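Local coordinates for protein Abbfa_003403 (Acinetobacter baumannii, PDB 4ZXH) that probably builds a peptide product as a four-domain nonribosomal peptide synthetase, carrying intermediates on a phosphopantetheine arm between condensation, adenylation and thioesterase domains, at residues Ser20-Gly25 against Asp185-Ser190; Ala209-Ser214 against Gly348-Leu353; Val338-Ser343 against Gly1005-Leu1010. All coordinates share one frame; numbering follows the deposited sequence.

Contact 1 (Ser20-Gly25 against Asp185-Ser190); sequences SSEQLG and DKQQSS. With PNS (4'-phosphopantetheine), chain B.
Gln-187 meets Ser-21 by laying its terminal amide against the start of helix 21-32. With CG anti to the backbone N (chi1 -163°) and the chain extended beyond it, the amide is carried from helix 179-187 across to the other segment. There OE1 accepts from Ser-21 N at 3.1 Å in a fairly straight bond (154°), although the donor stands tilted from the carbonyl plane. The amide's NE2 lies close to CB and OG of Ser-21, without a good angle to the hydroxyl. Beyond it lies the carboxylate of Glu-22, bent back at chi2, whose OE1 is 3.5 Å from Gln-187 NE2; its firmer partner is the hydroxyl of Tyr-183, bonded to OE2.

Ser-20 and Gln-23 settle the rest of this helix start reciprocally. Gln-23 OE1 takes Ser-20 N at 3.0 Å, nearly straight (174°) and in the carbonyl plane, while Ser-20 OG accepts weakly from Gln-23 N at 3.2 Å. Gln-23 NE2 is held in turn by Gln-84 and Ala-148. The pattern is a capping box with Ser-20 as N-cap, supplemented by a glutamine from a second helix of the condensation domain.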
# COMPACT_ATOMS: atom_id res chain seq x y z
N SER A 20 10.08 29.00 6.77
CA SER A 20 11.04 28.26 7.58
C SER A 20 10.96 26.78 7.27
O SER A 20 9.97 26.32 6.71
CB SER A 20 10.75 28.46 9.06
OG SER A 20 9.50 27.86 9.37
N SER A 21 11.98 26.03 7.65
CA SER A 21 11.91 24.57 7.51
C SER A 21 10.81 23.92 8.38
O SER A 21 10.27 22.86 8.02
CB SER A 21 13.26 23.95 7.84
OG SER A 21 14.21 24.25 6.82
N GLU A 22 10.46 24.57 9.50
CA GLU A 22 9.38 24.08 10.35
C GLU A 22 8.02 24.24 9.67
O GLU A 22 7.05 23.59 10.05
CB GLU A 22 9.37 24.81 11.68
CG GLU A 22 10.59 24.58 12.54
CD GLU A 22 11.72 25.54 12.22
OE1 GLU A 22 11.78 25.98 11.05
OE2 GLU A 22 12.49 25.89 13.13
N GLN A 23 7.96 25.12 8.68
CA GLN A 23 6.73 25.38 7.95
C GLN A 23 6.60 24.49 6.70
O GLN A 23 5.50 24.15 6.27
CB GLN A 23 6.68 26.85 7.53
CG GLN A 23 6.12 27.81 8.57
CD GLN A 23 6.25 29.24 8.11
OE1 GLN A 23 7.33 29.68 7.73
NE2 GLN A 23 5.14 29.96 8.11
N LEU A 24 7.74 24.15 6.12
CA LEU A 24 7.79 23.41 4.87
C LEU A 24 6.99 22.11 4.92
O LEU A 24 6.20 21.82 4.02
CB LEU A 24 9.24 23.13 4.51
CG LEU A 24 9.58 22.10 3.45
CD1 LEU A 24 8.93 22.47 2.15
CD2 LEU A 24 11.10 22.03 3.31
N GLY A 25 7.18 21.34 5.98
CA GLY A 25 6.52 20.05 6.08
C GLY A 25 5.01 20.15 6.14
O GLY A 25 4.31 19.41 5.45
N ASP A 185 14.20 34.11 7.28
CA ASP A 185 15.15 34.64 6.31
C ASP A 185 16.61 34.34 6.71
O ASP A 185 17.44 34.04 5.85
CB ASP A 185 14.92 36.14 6.13
CG ASP A 185 13.74 36.45 5.21
OD1 ASP A 185 13.15 35.49 4.64
OD2 ASP A 185 13.40 37.64 5.03
N LYS A 186 16.92 34.40 8.00
CA LYS A 186 18.26 34.04 8.45
C LYS A 186 18.54 32.55 8.20
O LYS A 186 19.67 32.16 7.89
CB LYS A 186 18.45 34.39 9.93
CG LYS A 186 18.61 35.90 10.20
CD LYS A 186 18.63 36.24 11.69
N GLN A 187 17.50 31.73 8.32
CA GLN A 187 17.63 30.29 8.20
C GLN A 187 17.98 29.90 6.76
O GLN A 187 18.59 28.86 6.52
CB GLN A 187 16.32 29.62 8.63
CG GLN A 187 16.40 28.16 8.96
CD GLN A 187 15.02 27.52 9.04
OE1 GLN A 187 14.03 28.15 8.69
NE2 GLN A 187 14.95 26.28 9.50
N GLN A 188 17.58 30.76 5.83
CA GLN A 188 17.75 30.58 4.40
C GLN A 188 19.21 30.84 3.99
O GLN A 188 19.66 30.40 2.93
CB GLN A 188 16.79 31.51 3.65
CG GLN A 188 16.62 31.29 2.15
CD GLN A 188 16.09 29.90 1.83
OE1 GLN A 188 16.50 29.28 0.84
NE2 GLN A 188 15.17 29.40 2.66
N SER A 189 19.95 31.54 4.85
CA SER A 189 21.37 31.78 4.63
C SER A 189 22.21 30.58 5.08
O SER A 189 23.27 30.30 4.53
CB SER A 189 21.83 33.03 5.38
OG SER A 189 20.89 34.07 5.24
N SER A 190 21.71 29.90 6.11
CA SER A 190 22.39 28.75 6.69
C SER A 190 22.44 27.55 5.75
O SER A 190 21.57 27.35 4.90
CB SER A 190 21.72 28.35 8.01
OG SER A 190 21.94 29.35 8.98
O23 PNS B . 8.68 13.28 1.52
P24 PNS B . 9.35 14.63 1.59
O25 PNS B . 10.83 14.71 1.31
O27 PNS B . 9.11 15.14 3.10
C28 PNS B . 7.79 15.21 3.63
C29 PNS B . 7.86 15.78 5.04
C30 PNS B . 8.55 17.14 4.90
C31 PNS B . 8.69 14.84 5.92
C32 PNS B . 6.44 15.88 5.62
O33 PNS B . 5.77 14.65 5.33
C34 PNS B . 6.49 16.17 7.11
O35 PNS B . 6.99 17.20 7.56
N36 PNS B . 5.95 15.29 7.94
C37 PNS B . 5.95 15.48 9.38
C38 PNS B . 4.49 15.49 9.84
C39 PNS B . 4.35 16.40 11.02
O40 PNS B . 4.99 17.44 11.09
N41 PNS B . 3.49 15.97 11.93
C42 PNS B . 3.11 16.60 13.17
C43 PNS B . 2.39 15.48 13.88
S44 PNS B . 3.56 14.71 15.01

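Contact 2 (Ala209-Ser214 against Gly348-Leu353); sequences APHVHS and GSINPL. With PNS (4'-phosphopantetheine), chain B.
Ile-350 presses its CD1 methyl over one face of the His-211 imidazole, the main meeting of these two loops. CG1 lies between the backbone N and the carbonyl carbon (chi1 61°), and the chain runs straight on from there, which places Ile-350 CD1 over the ring, 3.3 Å from His-211 NE2 and 3.6 Å from His-211 CD2. The histidine comes from the other direction: its CB starts away from Ile-350, but the ring, anti to the backbone N, swings back so that its end faces the methyl. The isoleucine's second branch, CG2, meets Val-212 CG2 at 4.2 Å, a purely apolar touch.

Polar groups join the loops beside this packing. A water donates to His-211 O at 2.8 Å and accepts from Leu-353 N at 3.0 Å, bridging two backbones that do not bond directly. Gln-355 NE2 also bonds Asn-351 O and, weakly, His-211 O. Leu-353 packs its own side chain on helix 335-342, against Phe-335, Val-339 and Val-342. Asn-351 faces the cofactor: its OD1 accepts from N36 of the phosphopantetheine at 3.0 Å (144°), while ND2 is held by Ala-354 O, which fixes which end of the amide is presented.

His-211 NE2 bonds Asp-347 OD2, and this carboxylate would favour a proton on NE2, perhaps an imidazolium. The chemistry thus implies a division of labour: mainly apolar contact and a water join the loops, while Asn-351 accepts from an N-H of the pantetheine arm.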
# COMPACT_ATOMS: atom_id res chain seq x y z
N ALA A 209 15.66 2.01 11.31
CA ALA A 209 14.25 2.18 11.64
C ALA A 209 13.40 1.42 10.65
O ALA A 209 13.70 1.42 9.45
CB ALA A 209 13.86 3.65 11.64
N PRO A 210 12.33 0.78 11.13
CA PRO A 210 11.44 0.17 10.14
C PRO A 210 10.70 1.23 9.32
O PRO A 210 10.47 2.36 9.74
CB PRO A 210 10.46 -0.63 11.01
CG PRO A 210 10.38 0.16 12.24
CD PRO A 210 11.76 0.74 12.48
N HIS A 211 10.35 0.84 8.11
CA HIS A 211 9.59 1.66 7.20
C HIS A 211 8.23 2.00 7.79
O HIS A 211 7.76 3.13 7.67
CB HIS A 211 9.46 0.93 5.87
CG HIS A 211 8.62 1.63 4.86
ND1 HIS A 211 9.14 2.58 4.01
CD2 HIS A 211 7.31 1.49 4.54
CE1 HIS A 211 8.17 3.01 3.20
NE2 HIS A 211 7.06 2.37 3.51
N VAL A 212 7.60 1.01 8.43
CA VAL A 212 6.27 1.18 9.02
C VAL A 212 6.15 0.28 10.26
O VAL A 212 6.80 -0.77 10.34
CB VAL A 212 5.14 0.88 8.00
CG1 VAL A 212 5.25 -0.53 7.45
CG2 VAL A 212 3.79 1.08 8.61
N HIS A 213 5.33 0.69 11.22
CA HIS A 213 5.10 -0.10 12.43
C HIS A 213 4.32 -1.35 12.08
O HIS A 213 3.78 -1.47 10.99
CB HIS A 213 4.33 0.71 13.46
CG HIS A 213 2.94 1.04 13.02
ND1 HIS A 213 1.90 0.13 13.06
CD2 HIS A 213 2.42 2.18 12.50
CE1 HIS A 213 0.80 0.70 12.60
NE2 HIS A 213 1.09 1.94 12.25
N SER A 214 4.20 -2.26 13.04
CA SER A 214 3.54 -3.52 12.77
C SER A 214 2.41 -3.75 13.75
O SER A 214 2.20 -4.86 14.22
CB SER A 214 4.53 -4.68 12.83
OG SER A 214 5.72 -4.37 12.11
N GLY A 348 3.02 7.10 -0.15
CA GLY A 348 1.89 7.99 0.07
C GLY A 348 0.86 7.51 1.07
O GLY A 348 -0.15 8.18 1.31
N SER A 349 1.11 6.36 1.67
CA SER A 349 0.18 5.75 2.60
C SER A 349 0.54 6.04 4.05
O SER A 349 -0.26 5.80 4.95
CB SER A 349 0.16 4.25 2.39
OG SER A 349 1.39 3.72 2.81
N ILE A 350 1.78 6.49 4.27
CA ILE A 350 2.29 6.71 5.61
C ILE A 350 3.07 8.01 5.69
O ILE A 350 3.64 8.47 4.71
CB ILE A 350 3.23 5.57 6.09
CG1 ILE A 350 4.45 5.45 5.16
CG2 ILE A 350 2.47 4.26 6.19
CD1 ILE A 350 5.48 4.44 5.61
N ASN A 351 3.10 8.59 6.87
CA ASN A 351 4.05 9.65 7.11
C ASN A 351 5.46 9.04 7.22
O ASN A 351 5.64 8.03 7.89
CB ASN A 351 3.68 10.43 8.37
CG ASN A 351 4.66 11.54 8.65
OD1 ASN A 351 4.60 12.61 8.04
ND2 ASN A 351 5.58 11.29 9.57
N PRO A 352 6.44 9.64 6.54
CA PRO A 352 7.83 9.14 6.51
C PRO A 352 8.43 8.94 7.90
O PRO A 352 8.15 9.76 8.77
CB PRO A 352 8.58 10.25 5.78
CG PRO A 352 7.55 10.88 4.90
CD PRO A 352 6.24 10.80 5.65
N LEU A 353 9.21 7.87 8.11
CA LEU A 353 9.98 7.64 9.35
C LEU A 353 9.20 7.35 10.63
O LEU A 353 9.61 6.49 11.43
CB LEU A 353 10.88 8.84 9.64
CG LEU A 353 11.98 9.08 8.62
CD1 LEU A 353 12.91 10.16 9.14
CD2 LEU A 353 12.74 7.77 8.31
O23 PNS B . 8.68 13.28 1.52
P24 PNS B . 9.35 14.63 1.59
O25 PNS B . 10.83 14.71 1.31
O27 PNS B . 9.11 15.14 3.10
C28 PNS B . 7.79 15.21 3.63
C29 PNS B . 7.86 15.78 5.04
C30 PNS B . 8.55 17.14 4.90
C31 PNS B . 8.69 14.84 5.92
C32 PNS B . 6.44 15.88 5.62
O33 PNS B . 5.77 14.65 5.33
C34 PNS B . 6.49 16.17 7.11
O35 PNS B . 6.99 17.20 7.56
N36 PNS B . 5.95 15.29 7.94
C37 PNS B . 5.95 15.48 9.38
C38 PNS B . 4.49 15.49 9.84
C39 PNS B . 4.35 16.40 11.02
O40 PNS B . 4.99 17.44 11.09
N41 PNS B . 3.49 15.97 11.93
C42 PNS B . 3.11 16.60 13.17
C43 PNS B . 2.39 15.48 13.88
S44 PNS B . 3.56 14.71 15.01
O HOH W 1 9.14 5.28 6.57

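Contact 3 (Val338-Ser343 against Gly1005-Leu1010); sequences VVEAVS and GGHSLL. With PNS (4'-phosphopantetheine), chain B.
His-1007 stacks against the carboxylate of Glu-340, and its side chain can be followed outward from the backbone. Its CB stands 3.7 Å from phosphate oxygen O25 of the phosphopantetheine. CG is set between the backbone N and the carbonyl carbon (chi1 54°), which turns the ring to face helix 335-342. There the ring face receives Glu-340 CG in a CH-pi contact, 4.1 Å from the ring centroid and 29° off the normal. Further round the ring, His-1007 CD2 lies 3.6 Å from Glu-340 CD and His-1007 CE1 lies 3.8 Å from Glu-340 OE1. The tip, His-1007 NE2, comes within 3.4 Å of Glu-340 OE2, but the angle is too poor for a hydrogen bond, because the carboxylate is stacked at 21° to the ring plane instead of meeting its edge. The opposite face is covered near its rim by Leu-1010 CG, 3.6 Å above the plane, so the ring is sandwiched. Glu-340 OE2 has also a long, weak ion pair with Arg-337.

The next residue, Ser-1008, carries the arm covalently through OG, and its N donates to O25 at 2.7 Å. These residues belong to the GGHSL signature of a peptidyl carrier domain. His-1007 is the N-cap residue of helix 1008-1022, which docks here on helix 335-342 of the condensation domain; that helix rests in turn on helix 197-205, with Val-338 against Trp-202 and Ala-341 against Leu-199.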
# COMPACT_ATOMS: atom_id res chain seq x y z
N VAL A 338 15.81 15.94 8.09
CA VAL A 338 16.17 14.58 8.50
C VAL A 338 15.65 13.56 7.48
O VAL A 338 16.35 12.61 7.14
CB VAL A 338 15.62 14.22 9.89
CG1 VAL A 338 15.87 12.74 10.20
CG2 VAL A 338 16.26 15.08 10.95
N VAL A 339 14.43 13.77 6.98
CA VAL A 339 13.87 12.82 6.02
C VAL A 339 14.67 12.88 4.74
O VAL A 339 14.94 11.86 4.11
CB VAL A 339 12.40 13.09 5.74
CG1 VAL A 339 11.97 12.41 4.46
CG2 VAL A 339 11.56 12.60 6.90
N GLU A 340 15.10 14.09 4.36
CA GLU A 340 15.96 14.26 3.20
C GLU A 340 17.26 13.46 3.33
O GLU A 340 17.70 12.84 2.37
CB GLU A 340 16.25 15.75 2.98
CG GLU A 340 17.33 16.08 1.95
CD GLU A 340 17.52 17.60 1.74
OE1 GLU A 340 16.75 18.42 2.30
OE2 GLU A 340 18.46 17.98 1.00
N ALA A 341 17.84 13.44 4.53
CA ALA A 341 19.14 12.79 4.76
C ALA A 341 19.03 11.28 4.86
O ALA A 341 19.85 10.56 4.33
CB ALA A 341 19.80 13.34 6.02
N VAL A 342 18.01 10.80 5.58
CA VAL A 342 17.79 9.37 5.75
C VAL A 342 17.36 8.72 4.45
O VAL A 342 17.70 7.59 4.14
CB VAL A 342 16.74 9.11 6.82
CG1 VAL A 342 16.44 7.62 6.94
CG2 VAL A 342 17.18 9.71 8.15
N SER A 343 16.58 9.50 3.71
CA SER A 343 16.04 9.15 2.41
C SER A 343 15.26 7.83 2.36
O SER A 343 15.56 6.97 1.55
CB SER A 343 17.17 9.11 1.38
OG SER A 343 16.63 9.11 0.06
N GLY A 1005 17.47 10.79 -5.41
CA GLY A 1005 17.94 11.80 -4.47
C GLY A 1005 16.99 12.98 -4.31
O GLY A 1005 17.31 13.95 -3.63
N GLY A 1006 15.83 12.89 -4.94
CA GLY A 1006 14.85 13.95 -4.88
C GLY A 1006 14.13 13.92 -3.55
O GLY A 1006 14.08 12.89 -2.89
N HIS A 1007 13.57 15.05 -3.15
CA HIS A 1007 12.82 15.13 -1.90
C HIS A 1007 11.73 16.17 -1.98
O HIS A 1007 11.58 16.88 -2.97
CB HIS A 1007 13.76 15.45 -0.74
CG HIS A 1007 14.57 16.68 -0.96
ND1 HIS A 1007 14.07 17.95 -0.80
CD2 HIS A 1007 15.85 16.83 -1.37
CE1 HIS A 1007 15.01 18.84 -1.08
NE2 HIS A 1007 16.10 18.18 -1.42
N SER A 1008 10.97 16.28 -0.90
CA SER A 1008 9.74 17.05 -0.90
C SER A 1008 9.85 18.51 -1.40
O SER A 1008 9.08 18.88 -2.27
CB SER A 1008 9.14 16.97 0.50
OG SER A 1008 8.57 15.67 0.64
N LEU A 1009 10.78 19.32 -0.91
CA LEU A 1009 10.92 20.67 -1.46
C LEU A 1009 11.23 20.63 -2.97
O LEU A 1009 10.61 21.36 -3.75
CB LEU A 1009 12.00 21.47 -0.73
CG LEU A 1009 12.24 22.90 -1.21
CD1 LEU A 1009 10.91 23.62 -1.43
CD2 LEU A 1009 13.13 23.70 -0.26
N LEU A 1010 12.17 19.79 -3.39
CA LEU A 1010 12.48 19.65 -4.82
C LEU A 1010 11.26 19.33 -5.67
O LEU A 1010 11.09 19.88 -6.74
CB LEU A 1010 13.53 18.56 -5.07
CG LEU A 1010 14.99 18.91 -4.87
CD1 LEU A 1010 15.85 17.93 -5.63
CD2 LEU A 1010 15.26 20.31 -5.34
O23 PNS B . 8.68 13.28 1.52
P24 PNS B . 9.35 14.63 1.59
O25 PNS B . 10.83 14.71 1.31
O27 PNS B . 9.11 15.14 3.10
C28 PNS B . 7.79 15.21 3.63
C29 PNS B . 7.86 15.78 5.04
C30 PNS B . 8.55 17.14 4.90
C31 PNS B . 8.69 14.84 5.92
C32 PNS B . 6.44 15.88 5.62
O33 PNS B . 5.77 14.65 5.33
C34 PNS B . 6.49 16.17 7.11
O35 PNS B . 6.99 17.20 7.56
N36 PNS B . 5.95 15.29 7.94
C37 PNS B . 5.95 15.48 9.38
C38 PNS B . 4.49 15.49 9.84
C39 PNS B . 4.35 16.40 11.02
O40 PNS B . 4.99 17.44 11.09
N41 PNS B . 3.49 15.97 11.93
C42 PNS B . 3.11 16.60 13.17
C43 PNS B . 2.39 15.48 13.88
S44 PNS B . 3.56 14.71 15.01

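All three contacts touch the same phosphopantetheine arm, and they differ in burial and in chemistry. Contact 2 is buried and joins two condensation-domain loops largely by apolar packing and a water. Contact 1, partly buried, ties the start of one helix to a second helix of that same domain through amide and backbone groups. Contact 3 lies at the surface and alone joins two domains, through a charged side chain stacked on a ring. It also links the others: Leu-24 of contact 1 packs on Leu-1009, and Pro-352 of contact 2 on Val-339. Contacts 1 and 2 do not touch, their centres standing 25 Å apart; contact 3 is 15 Å from each, between centres.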